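PDB 4AZJ: phosphoserine aminotransferase from Bacillus alcalophilus, which catalyses the reversible, pyridoxal-phosphate-dependent transamination of 3-phosphohydroxypyruvate, with glutamate as amino donor, to phosphoserine on the route to serine. Local coordinates for residues A[9-14]-A[193-198]; A[125-130]-A[152-157]; A[148-153]-A[173-178]. One frame throughout, in Å; residues are numbered along the deposited sequence.

All three interactions reach the bound cofactor and phosphoserine, whose amino N lies 1.4 Å from cofactor C4A, a bonding distance. Interaction 1 brings Gln195 and Lys196 to the phosphate and to the C4A side of the ring. Interaction 3, its centre about 11 Å from that of interaction 1, supplies Thr152 beside the ring hydroxyl; the two meet where Asn197 ND2 donates to Ile177 O at 2.9 Å. Interaction 2 lies farther out, its centre about 20 Å from that of interaction 1. It shares Thr152 and Ile153 with interaction 3, whose centre is about 11 Å away, and is tied to it by Asn151 N and Thr156 O, 2.8 Å apart.

Interaction 1: A[9-14]-A[193-198]; sequences AGPSAL and GAQKNL. With PLP (pyridoxal-5'-phosphate), chain D; SEP (phosphoserine), chain C.
Ser12 and the carbonyls of Gln195 and Lys196 form the direct polar link: Ser12 OG lies 2.9 Å from both Gln195 O and Lys196 O. With chi1 at 57°, OG sits between its own backbone N and carbonyl carbon and faces both oxygens. Gln195 O also receives C-H contacts, the straighter from Pro11 CA at 3.4 Å (155° at the hydrogen). Pro11 follows a cis peptide bond, and its CG approaches Gln195 CB at 4.3 Å.

Water 1 adds a bridge, accepting from Lys196 NZ at 3.0 Å and from Gln195 NE2 while donating weakly to Gly10 O. Gln195 NE2 also gives a hydrogen bond to phosphate oxygen O1P of the cofactor, 2.8 Å at 160°. Lys196, the residue that carries the cofactor as an aldimine, here has NZ 3.4 Å from the phosphoserine N, consistent with the substrate amine having taken over the aldimine.

The 9-14 loop precedes helix 16-24. Segment 193-198 starts on the last residue of strand 189-193 and runs on as loop. Helix 241-257 packs against Leu14 and Leu198, strand 333-336 lies against Ala9, and Leu39 of the second subunit against Pro11.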
loop_
_atom_site.group_PDB
_atom_site.type_symbol
_atom_site.label_atom_id
_atom_site.label_comp_id
_atom_site.label_asym_id
_atom_site.label_seq_id
_atom_site.Cartn_x
_atom_site.Cartn_y
_atom_site.Cartn_z
ATOM N N ALA A 9 9.715 -12.856 9.587
ATOM C CA ALA A 9 10.651 -12.248 8.655
ATOM C C ALA A 9 10.135 -10.984 7.969
ATOM O O ALA A 9 10.881 -10.370 7.242
ATOM C CB ALA A 9 11.046 -13.249 7.604
ATOM N N GLY A 10 8.874 -10.651 8.197
ATOM C CA GLY A 10 8.265 -9.472 7.585
ATOM C C GLY A 10 6.946 -9.815 6.940
ATOM O O GLY A 10 6.899 -10.691 6.097
ATOM N N PRO A 11 5.846 -9.176 7.377
ATOM C CA PRO A 11 5.788 -8.325 8.575
ATOM C C PRO A 11 6.347 -9.029 9.786
ATOM O O PRO A 11 6.572 -10.249 9.794
ATOM C CB PRO A 11 4.284 -8.040 8.731
ATOM C CG PRO A 11 3.739 -8.216 7.313
ATOM C CD PRO A 11 4.500 -9.374 6.827
ATOM N N SER A 12 6.539 -8.249 10.833
ATOM C CA SER A 12 7.394 -8.674 11.917
ATOM C C SER A 12 6.976 -8.017 13.215
ATOM O O SER A 12 6.014 -7.278 13.293
ATOM C CB SER A 12 8.849 -8.348 11.565
ATOM O OG SER A 12 8.991 -6.969 11.295
ATOM N N ALA A 13 7.712 -8.346 14.261
ATOM C CA ALA A 13 7.466 -7.797 15.562
ATOM C C ALA A 13 7.522 -6.273 15.541
ATOM O O ALA A 13 8.396 -5.686 14.914
ATOM C CB ALA A 13 8.531 -8.349 16.503
ATOM N N LEU A 14 6.594 -5.659 16.270
ATOM C CA LEU A 14 6.586 -4.218 16.438
ATOM C C LEU A 14 6.910 -3.888 17.888
ATOM O O LEU A 14 6.702 -4.699 18.809
ATOM C CB LEU A 14 5.214 -3.648 16.025
ATOM C CG LEU A 14 5.013 -3.675 14.502
ATOM C CD1 LEU A 14 3.563 -3.489 14.190
ATOM C CD2 LEU A 14 5.831 -2.592 13.823
ATOM N N GLY A 193 11.047 -1.917 1.956
ATOM C CA GLY A 193 9.703 -2.176 2.453
ATOM C C GLY A 193 9.725 -1.908 3.942
ATOM O O GLY A 193 10.673 -2.282 4.622
ATOM N N ALA A 194 8.702 -1.295 4.503
ATOM C CA ALA A 194 8.780 -0.909 5.904
ATOM C C ALA A 194 8.639 -2.079 6.858
ATOM O O ALA A 194 9.022 -1.946 8.007
ATOM C CB ALA A 194 7.707 0.113 6.226
ATOM N N GLN A 195 8.063 -3.191 6.393
ATOM C CA GLN A 195 7.576 -4.233 7.288
ATOM C C GLN A 195 8.639 -5.111 7.925
ATOM O O GLN A 195 8.294 -6.057 8.618
ATOM C CB GLN A 195 6.567 -5.101 6.557
ATOM C CG GLN A 195 7.094 -5.962 5.415
ATOM C CD GLN A 195 7.152 -5.282 4.067
ATOM O OE1 GLN A 195 6.948 -4.089 3.948
ATOM N NE2 GLN A 195 7.403 -6.068 3.046
ATOM N N LYS A 196 9.914 -4.836 7.724
ATOM C CA LYS A 196 10.939 -5.537 8.545
ATOM C C LYS A 196 11.353 -4.748 9.759
ATOM O O LYS A 196 11.252 -5.227 10.892
ATOM C CB LYS A 196 12.173 -5.837 7.722
ATOM C CG LYS A 196 12.027 -6.968 6.806
ATOM C CD LYS A 196 11.399 -6.630 5.521
ATOM C CE LYS A 196 11.396 -7.831 4.636
ATOM N NZ LYS A 196 10.544 -7.509 3.492
ATOM N N ASN A 197 11.826 -3.515 9.537
ATOM C CA ASN A 197 12.437 -2.709 10.580
ATOM C C ASN A 197 11.866 -1.290 10.821
ATOM O O ASN A 197 12.335 -0.573 11.711
ATOM C CB ASN A 197 13.924 -2.591 10.226
ATOM C CG ASN A 197 14.829 -2.966 11.362
ATOM O OD1 ASN A 197 14.446 -3.673 12.308
ATOM N ND2 ASN A 197 16.037 -2.463 11.295
ATOM N N LEU A 198 10.852 -0.869 10.061
ATOM C CA LEU A 198 10.364 0.506 10.154
ATOM C C LEU A 198 8.902 0.610 10.541
ATOM O O LEU A 198 8.425 1.688 10.883
ATOM C CB LEU A 198 10.532 1.234 8.843
ATOM C CG LEU A 198 11.975 1.387 8.367
ATOM C CD1 LEU A 198 12.025 2.056 7.031
ATOM C CD2 LEU A 198 12.800 2.146 9.413
HETATM N N1 PLP D . 13.901 -7.190 -0.649
HETATM C C2 PLP D . 14.278 -7.758 0.503
HETATM C C2A PLP D . 15.704 -7.620 0.939
HETATM C C3 PLP D . 13.301 -8.515 1.252
HETATM O O3 PLP D . 13.681 -9.081 2.393
HETATM C C4 PLP D . 11.924 -8.609 0.795
HETATM C C4A PLP D . 10.938 -9.456 1.511
HETATM C C5 PLP D . 11.621 -7.959 -0.392
HETATM C C6 PLP D . 12.619 -7.273 -1.070
HETATM C C5A PLP D . 10.224 -7.973 -0.985
HETATM O O4P PLP D . 9.437 -6.981 -0.272
HETATM P P PLP D . 7.868 -6.754 -0.635
HETATM O O1P PLP D . 7.491 -5.606 0.239
HETATM O O2P PLP D . 7.217 -8.044 -0.284
HETATM O O3P PLP D . 7.794 -6.469 -2.132
HETATM N N SEP C . 11.435 -10.509 2.226
HETATM C CA SEP C . 10.631 -11.426 2.994
HETATM C CB SEP C . 9.283 -11.790 2.373
HETATM O OG SEP C . 9.436 -12.769 1.349
HETATM C C SEP C . 11.421 -12.662 3.357
HETATM O O SEP C . 10.815 -13.521 4.027
HETATM O OXT SEP C . 12.619 -12.754 3.000
HETATM P P SEP C . 8.195 -13.536 0.749
HETATM O O1P SEP C . 7.623 -14.437 1.823
HETATM O O2P SEP C . 7.156 -12.490 0.356
HETATM O O3P SEP C . 8.794 -14.308 -0.402
HETATM O O HOH W 1 7.953 -9.039 3.948
HETATM O O HOH W 2 10.623 -6.231 13.625
#

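Interaction 2: A[125-130]-A[152-157]; sequences NSYQSI and TIYGTQ. With PLP (pyridoxal-5'-phosphate), chain D; SEP (phosphoserine), chain C.
Thr156 OG1 is gripped by two groups: water 3 at 2.6 Å, in a bond of undecided direction, and the side-chain amide of Asn151. The same water lies 3.0 Å from Ser129 O, making a water-mediated link between 125-130 and 152-157, which have no direct hydrogen bond between them. The threonine's other branch, CG2, lies anti to its carbonyl carbon and rests against two backbone oxygens, 3.6 Å from Tyr127 O and slightly farther from Gln128 O.

Tyr127 CB stands over one face of the Tyr154 ring in a CH-pi contact, 3.9 Å from the centroid and 15° off the normal; Ile153 CG2 lies over the opposite face. The two rings meet obliquely, planes 47° apart, with Tyr127 CD2 3.6 Å from Tyr154 CE2. The Tyr127 hydroxyl is bonded to Glu104, which ties this side chain to helix 101-113.

Farther along, the Ile130 and Thr156 side chains run side by side but point opposite ways. Ile130 CG1 comes 3.5 Å from Gln157 O, while its CD1 touches Thr156 OG1 at 3.9 Å.

Residues 152-155 connect the short antiparallel strands 150-151 and 156-157, a beta hairpin. Its connection carries the cofactor-binding Thr152, and the 125-130 loop packs on the hairpin's outer side, away from the cofactor.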
loop_
_atom_site.group_PDB
_atom_site.type_symbol
_atom_site.label_atom_id
_atom_site.label_comp_id
_atom_site.label_asym_id
_atom_site.label_seq_id
_atom_site.Cartn_x
_atom_site.Cartn_y
_atom_site.Cartn_z
ATOM N N ASN A 125 29.051 -19.659 -4.656
ATOM C CA ASN A 125 29.371 -19.959 -3.254
ATOM C C ASN A 125 28.069 -20.096 -2.435
ATOM O O ASN A 125 28.092 -19.911 -1.211
ATOM C CB ASN A 125 30.244 -18.842 -2.673
ATOM C CG ASN A 125 30.863 -19.208 -1.332
ATOM O OD1 ASN A 125 31.164 -20.377 -1.093
ATOM N ND2 ASN A 125 31.059 -18.211 -0.451
ATOM N N SER A 126 26.967 -20.453 -3.109
ATOM C CA SER A 126 25.646 -20.673 -2.502
ATOM C C SER A 126 25.155 -19.476 -1.681
ATOM O O SER A 126 24.427 -19.614 -0.704
ATOM C CB SER A 126 25.665 -21.913 -1.598
ATOM O OG SER A 126 26.188 -23.049 -2.280
ATOM N N TYR A 127 25.544 -18.287 -2.096
ATOM C CA TYR A 127 25.202 -17.079 -1.371
ATOM C C TYR A 127 25.524 -17.173 0.121
ATOM O O TYR A 127 24.730 -16.791 0.962
ATOM C CB TYR A 127 23.721 -16.738 -1.605
ATOM C CG TYR A 127 23.406 -16.325 -3.031
ATOM C CD1 TYR A 127 24.136 -15.316 -3.651
ATOM C CD2 TYR A 127 22.381 -16.917 -3.739
ATOM C CE1 TYR A 127 23.836 -14.901 -4.938
ATOM C CE2 TYR A 127 22.084 -16.499 -5.059
ATOM C CZ TYR A 127 22.813 -15.494 -5.618
ATOM O OH TYR A 127 22.539 -15.055 -6.905
ATOM N N GLN A 128 26.719 -17.663 0.438
ATOM C CA GLN A 128 27.180 -17.770 1.821
ATOM C C GLN A 128 28.004 -16.568 2.213
ATOM O O GLN A 128 28.409 -16.419 3.353
ATOM C CB GLN A 128 27.976 -19.088 2.007
ATOM C CG GLN A 128 27.103 -20.273 1.851
ATOM C CD GLN A 128 27.801 -21.579 2.181
ATOM O OE1 GLN A 128 27.445 -22.286 3.127
ATOM N NE2 GLN A 128 28.787 -21.898 1.405
ATOM N N SER A 129 28.273 -15.679 1.259
ATOM C CA SER A 129 29.157 -14.568 1.533
ATOM C C SER A 129 28.860 -13.318 0.694
ATOM O O SER A 129 28.119 -13.364 -0.298
ATOM C CB SER A 129 30.604 -14.985 1.302
ATOM O OG SER A 129 30.811 -15.258 -0.072
ATOM N N ILE A 130 29.421 -12.214 1.149
ATOM C CA ILE A 130 29.445 -10.967 0.386
ATOM C C ILE A 130 30.775 -10.929 -0.374
ATOM O O ILE A 130 31.839 -11.192 0.202
ATOM C CB ILE A 130 29.378 -9.753 1.315
ATOM C CG1 ILE A 130 28.166 -9.851 2.253
ATOM C CG2 ILE A 130 29.350 -8.452 0.514
ATOM C CD1 ILE A 130 26.813 -9.965 1.553
ATOM N N THR A 152 18.016 -11.291 2.972
ATOM C CA THR A 152 17.098 -11.762 3.999
ATOM C C THR A 152 16.916 -13.270 4.036
ATOM O O THR A 152 16.752 -13.850 5.106
ATOM C CB THR A 152 15.727 -11.099 3.751
ATOM O OG1 THR A 152 15.938 -9.773 3.265
ATOM C CG2 THR A 152 14.852 -11.075 5.028
ATOM N N ILE A 153 16.864 -13.884 2.867
ATOM C CA ILE A 153 16.660 -15.311 2.745
ATOM C C ILE A 153 17.887 -16.140 3.109
ATOM O O ILE A 153 17.724 -17.214 3.720
ATOM C CB ILE A 153 16.151 -15.637 1.332
ATOM C CG1 ILE A 153 14.706 -15.154 1.220
ATOM C CG2 ILE A 153 16.199 -17.154 1.053
ATOM C CD1 ILE A 153 14.125 -15.165 -0.205
ATOM N N TYR A 154 19.072 -15.625 2.791
ATOM C CA TYR A 154 20.327 -16.334 3.038
ATOM C C TYR A 154 21.026 -15.932 4.314
ATOM O O TYR A 154 21.910 -16.682 4.787
ATOM C CB TYR A 154 21.240 -16.224 1.817
ATOM C CG TYR A 154 20.720 -17.041 0.668
ATOM C CD1 TYR A 154 20.828 -18.424 0.667
ATOM C CD2 TYR A 154 20.071 -16.449 -0.399
ATOM C CE1 TYR A 154 20.325 -19.190 -0.365
ATOM C CE2 TYR A 154 19.567 -17.207 -1.441
ATOM C CZ TYR A 154 19.703 -18.586 -1.426
ATOM O OH TYR A 154 19.190 -19.380 -2.442
ATOM N N GLY A 155 20.636 -14.841 4.948
ATOM C CA GLY A 155 21.232 -14.473 6.214
ATOM C C GLY A 155 22.636 -13.931 6.143
ATOM O O GLY A 155 23.431 -14.086 7.069
ATOM N N THR A 156 22.957 -13.240 5.048
ATOM C CA THR A 156 24.227 -12.549 4.912
ATOM C C THR A 156 24.000 -11.045 4.799
ATOM O O THR A 156 22.900 -10.609 4.453
ATOM C CB THR A 156 24.986 -12.992 3.683
ATOM O OG1 THR A 156 24.232 -12.704 2.502
ATOM C CG2 THR A 156 25.264 -14.457 3.708
ATOM N N GLN A 157 25.036 -10.264 5.055
ATOM C CA GLN A 157 24.893 -8.833 5.158
ATOM C C GLN A 157 26.199 -8.131 4.877
ATOM O O GLN A 157 27.278 -8.570 5.333
ATOM C CB GLN A 157 24.423 -8.479 6.562
ATOM C CG GLN A 157 24.126 -7.018 6.819
ATOM C CD GLN A 157 23.710 -6.765 8.270
ATOM O OE1 GLN A 157 24.129 -7.491 9.193
ATOM N NE2 GLN A 157 22.906 -5.728 8.491
HETATM N N1 PLP D . 13.901 -7.190 -0.649
HETATM C C2 PLP D . 14.278 -7.758 0.503
HETATM C C2A PLP D . 15.704 -7.620 0.939
HETATM C C3 PLP D . 13.301 -8.515 1.252
HETATM O O3 PLP D . 13.681 -9.081 2.393
HETATM C C4 PLP D . 11.924 -8.609 0.795
HETATM C C4A PLP D . 10.938 -9.456 1.511
HETATM C C5 PLP D . 11.621 -7.959 -0.392
HETATM C C6 PLP D . 12.619 -7.273 -1.070
HETATM C C5A PLP D . 10.224 -7.973 -0.985
HETATM O O4P PLP D . 9.437 -6.981 -0.272
HETATM P P PLP D . 7.868 -6.754 -0.635
HETATM O O1P PLP D . 7.491 -5.606 0.239
HETATM O O2P PLP D . 7.217 -8.044 -0.284
HETATM O O3P PLP D . 7.794 -6.469 -2.132
HETATM N N SEP C . 11.435 -10.509 2.226
HETATM C CA SEP C . 10.631 -11.426 2.994
HETATM C CB SEP C . 9.283 -11.790 2.373
HETATM O OG SEP C . 9.436 -12.769 1.349
HETATM C C SEP C . 11.421 -12.662 3.357
HETATM O O SEP C . 10.815 -13.521 4.027
HETATM O OXT SEP C . 12.619 -12.754 3.000
HETATM P P SEP C . 8.195 -13.536 0.749
HETATM O O1P SEP C . 7.623 -14.437 1.823
HETATM O O2P SEP C . 7.156 -12.490 0.356
HETATM O O3P SEP C . 8.794 -14.308 -0.402
HETATM O O HOH W 3 25.202 -13.834 0.315
#

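Interaction 3: A[148-153]-A[173-178]; sequences TSNNTI and MSSDIL. With PLP (pyridoxal-5'-phosphate), chain D; SEP (phosphoserine), chain C.
Thr152 and Ser175 meet hydroxyl to hydroxyl beside the cofactor: Thr152 OG1 is 2.6 Å from Ser175 OG and 2.5 Å from the ring hydroxyl O3, with either partner a possible donor in each bond. Ser174, one residue earlier, lays its CB 3.6 Å from cofactor C2, and its OG is bonded to Asp172, which binds the cofactor.

The next shell fixes Ser175. Asn150 ND2 donates to Ser175 OG over 2.8 Å, nearly straight at 167° and close to its own amide plane. Ser175 OG lies between its backbone N and carbonyl carbon (chi1 54°), which presents it to threonine and amide together. Asn150 is itself held by Ser295 through OD1 and by Asn298 through ND2. Water 4 bridges the two backbones, accepting from Ser175 N and donating to Asn150 O at 2.9 Å.

The first segment starts on the last residue of strand 142-148 and the second directly follows strand 169-172, at the C-terminal ends of these parallel neighbours in the seven-stranded mixed sheet, the usual cofactor edge in fold-type-I aminotransferases.

Beyond the water, Ser149 OG donates to Asp176 OD1 at 2.7 Å, on the syn side but 33° out of the carboxylate plane, and also lies against Met173 CG at 3.3 Å. Asp176 OD2 takes a salt bridge from Arg180 and a hydrogen bond from Gln157, while Met173 O accepts from both Asp176 N and Ile177 N.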
loop_
_atom_site.group_PDB
_atom_site.type_symbol
_atom_site.label_atom_id
_atom_site.label_comp_id
_atom_site.label_asym_id
_atom_site.label_seq_id
_atom_site.Cartn_x
_atom_site.Cartn_y
_atom_site.Cartn_z
ATOM N N THR A 148 22.162 -5.362 -2.468
ATOM C CA THR A 148 21.163 -5.750 -1.477
ATOM C C THR A 148 21.909 -5.787 -0.147
ATOM O O THR A 148 22.782 -6.652 0.050
ATOM C CB THR A 148 20.570 -7.112 -1.784
ATOM O OG1 THR A 148 20.092 -7.135 -3.126
ATOM C CG2 THR A 148 19.396 -7.422 -0.872
ATOM N N SER A 149 21.653 -4.837 0.744
ATOM C CA SER A 149 22.521 -4.692 1.928
ATOM C C SER A 149 22.424 -5.908 2.850
ATOM O O SER A 149 23.414 -6.332 3.438
ATOM C CB SER A 149 22.185 -3.448 2.719
ATOM O OG SER A 149 20.805 -3.411 3.021
ATOM N N ASN A 150 21.223 -6.451 2.997
ATOM C CA ASN A 150 20.961 -7.590 3.855
ATOM C C ASN A 150 20.148 -8.575 3.045
ATOM O O ASN A 150 19.045 -8.279 2.542
ATOM C CB ASN A 150 20.255 -7.149 5.137
ATOM C CG ASN A 150 20.153 -8.268 6.143
ATOM O OD1 ASN A 150 21.121 -8.544 6.858
ATOM N ND2 ASN A 150 19.014 -8.917 6.194
ATOM N N ASN A 151 20.718 -9.760 2.870
ATOM C CA ASN A 151 20.146 -10.786 2.028
ATOM C C ASN A 151 19.275 -11.673 2.892
ATOM O O ASN A 151 19.726 -12.650 3.479
ATOM C CB ASN A 151 21.269 -11.554 1.318
ATOM C CG ASN A 151 22.147 -10.632 0.540
ATOM O OD1 ASN A 151 21.734 -10.141 -0.520
ATOM N ND2 ASN A 151 23.302 -10.289 1.088
ATOM N N THR A 152 18.016 -11.291 2.972
ATOM C CA THR A 152 17.098 -11.762 3.999
ATOM C C THR A 152 16.916 -13.270 4.036
ATOM O O THR A 152 16.752 -13.850 5.106
ATOM C CB THR A 152 15.727 -11.099 3.751
ATOM O OG1 THR A 152 15.938 -9.773 3.265
ATOM C CG2 THR A 152 14.852 -11.075 5.028
ATOM N N ILE A 153 16.864 -13.884 2.867
ATOM C CA ILE A 153 16.660 -15.311 2.745
ATOM C C ILE A 153 17.887 -16.140 3.109
ATOM O O ILE A 153 17.724 -17.214 3.720
ATOM C CB ILE A 153 16.151 -15.637 1.332
ATOM C CG1 ILE A 153 14.706 -15.154 1.220
ATOM C CG2 ILE A 153 16.199 -17.154 1.053
ATOM C CD1 ILE A 153 14.125 -15.165 -0.205
ATOM N N MET A 173 17.645 -2.040 1.035
ATOM C CA MET A 173 17.929 -2.175 2.461
ATOM C C MET A 173 16.695 -2.616 3.231
ATOM O O MET A 173 16.571 -2.359 4.442
ATOM C CB MET A 173 18.481 -0.844 3.013
ATOM C CG MET A 173 19.771 -0.402 2.331
ATOM S SD MET A 173 20.549 0.898 3.275
ATOM C CE MET A 173 22.149 1.017 2.406
ATOM N N SER A 174 15.771 -3.290 2.560
ATOM C CA SER A 174 14.535 -3.691 3.228
ATOM C C SER A 174 14.757 -4.319 4.604
ATOM O O SER A 174 14.047 -3.997 5.526
ATOM C CB SER A 174 13.761 -4.687 2.381
ATOM O OG SER A 174 13.317 -4.112 1.167
ATOM N N SER A 175 15.699 -5.253 4.706
ATOM C CA SER A 175 15.780 -6.023 5.931
ATOM C C SER A 175 16.846 -5.548 6.908
ATOM O O SER A 175 17.029 -6.187 7.939
ATOM C CB SER A 175 15.865 -7.511 5.611
ATOM O OG SER A 175 16.915 -7.810 4.710
ATOM N N ASP A 176 17.492 -4.409 6.657
ATOM C CA ASP A 176 18.402 -3.843 7.673
ATOM C C ASP A 176 18.433 -2.322 7.800
ATOM O O ASP A 176 19.220 -1.765 8.559
ATOM C CB ASP A 176 19.830 -4.425 7.565
ATOM C CG ASP A 176 20.634 -3.850 6.402
ATOM O OD1 ASP A 176 20.066 -3.116 5.570
ATOM O OD2 ASP A 176 21.837 -4.134 6.284
ATOM N N ILE A 177 17.540 -1.626 7.093
ATOM C CA ILE A 177 17.501 -0.188 7.231
ATOM C C ILE A 177 17.237 0.219 8.669
ATOM O O ILE A 177 16.379 -0.334 9.345
ATOM C CB ILE A 177 16.450 0.426 6.261
ATOM C CG1 ILE A 177 16.564 1.955 6.307
ATOM C CG2 ILE A 177 15.064 -0.037 6.573
ATOM C CD1 ILE A 177 17.890 2.469 5.832
ATOM N N LEU A 178 18.013 1.181 9.156
ATOM C CA LEU A 178 17.873 1.704 10.505
ATOM C C LEU A 178 18.091 0.651 11.583
ATOM O O LEU A 178 17.562 0.752 12.687
ATOM C CB LEU A 178 16.573 2.495 10.691
ATOM C CG LEU A 178 16.469 3.462 11.878
ATOM C CD1 LEU A 178 17.727 4.148 12.303
ATOM C CD2 LEU A 178 15.380 4.492 11.597
HETATM N N1 PLP D . 13.901 -7.190 -0.649
HETATM C C2 PLP D . 14.278 -7.758 0.503
HETATM C C2A PLP D . 15.704 -7.620 0.939
HETATM C C3 PLP D . 13.301 -8.515 1.252
HETATM O O3 PLP D . 13.681 -9.081 2.393
HETATM C C4 PLP D . 11.924 -8.609 0.795
HETATM C C4A PLP D . 10.938 -9.456 1.511
HETATM C C5 PLP D . 11.621 -7.959 -0.392
HETATM C C6 PLP D . 12.619 -7.273 -1.070
HETATM C C5A PLP D . 10.224 -7.973 -0.985
HETATM O O4P PLP D . 9.437 -6.981 -0.272
HETATM P P PLP D . 7.868 -6.754 -0.635
HETATM O O1P PLP D . 7.491 -5.606 0.239
HETATM O O2P PLP D . 7.217 -8.044 -0.284
HETATM O O3P PLP D . 7.794 -6.469 -2.132
HETATM N N SEP C . 11.435 -10.509 2.226
HETATM C CA SEP C . 10.631 -11.426 2.994
HETATM C CB SEP C . 9.283 -11.790 2.373
HETATM O OG SEP C . 9.436 -12.769 1.349
HETATM C C SEP C . 11.421 -12.662 3.357
HETATM O O SEP C . 10.815 -13.521 4.027
HETATM O OXT SEP C . 12.619 -12.754 3.000
HETATM P P SEP C . 8.195 -13.536 0.749
HETATM O O1P SEP C . 7.623 -14.437 1.823
HETATM O O2P SEP C . 7.156 -12.490 0.356
HETATM O O3P SEP C . 8.794 -14.308 -0.402
HETATM O O HOH W 4 18.026 -5.611 2.702
#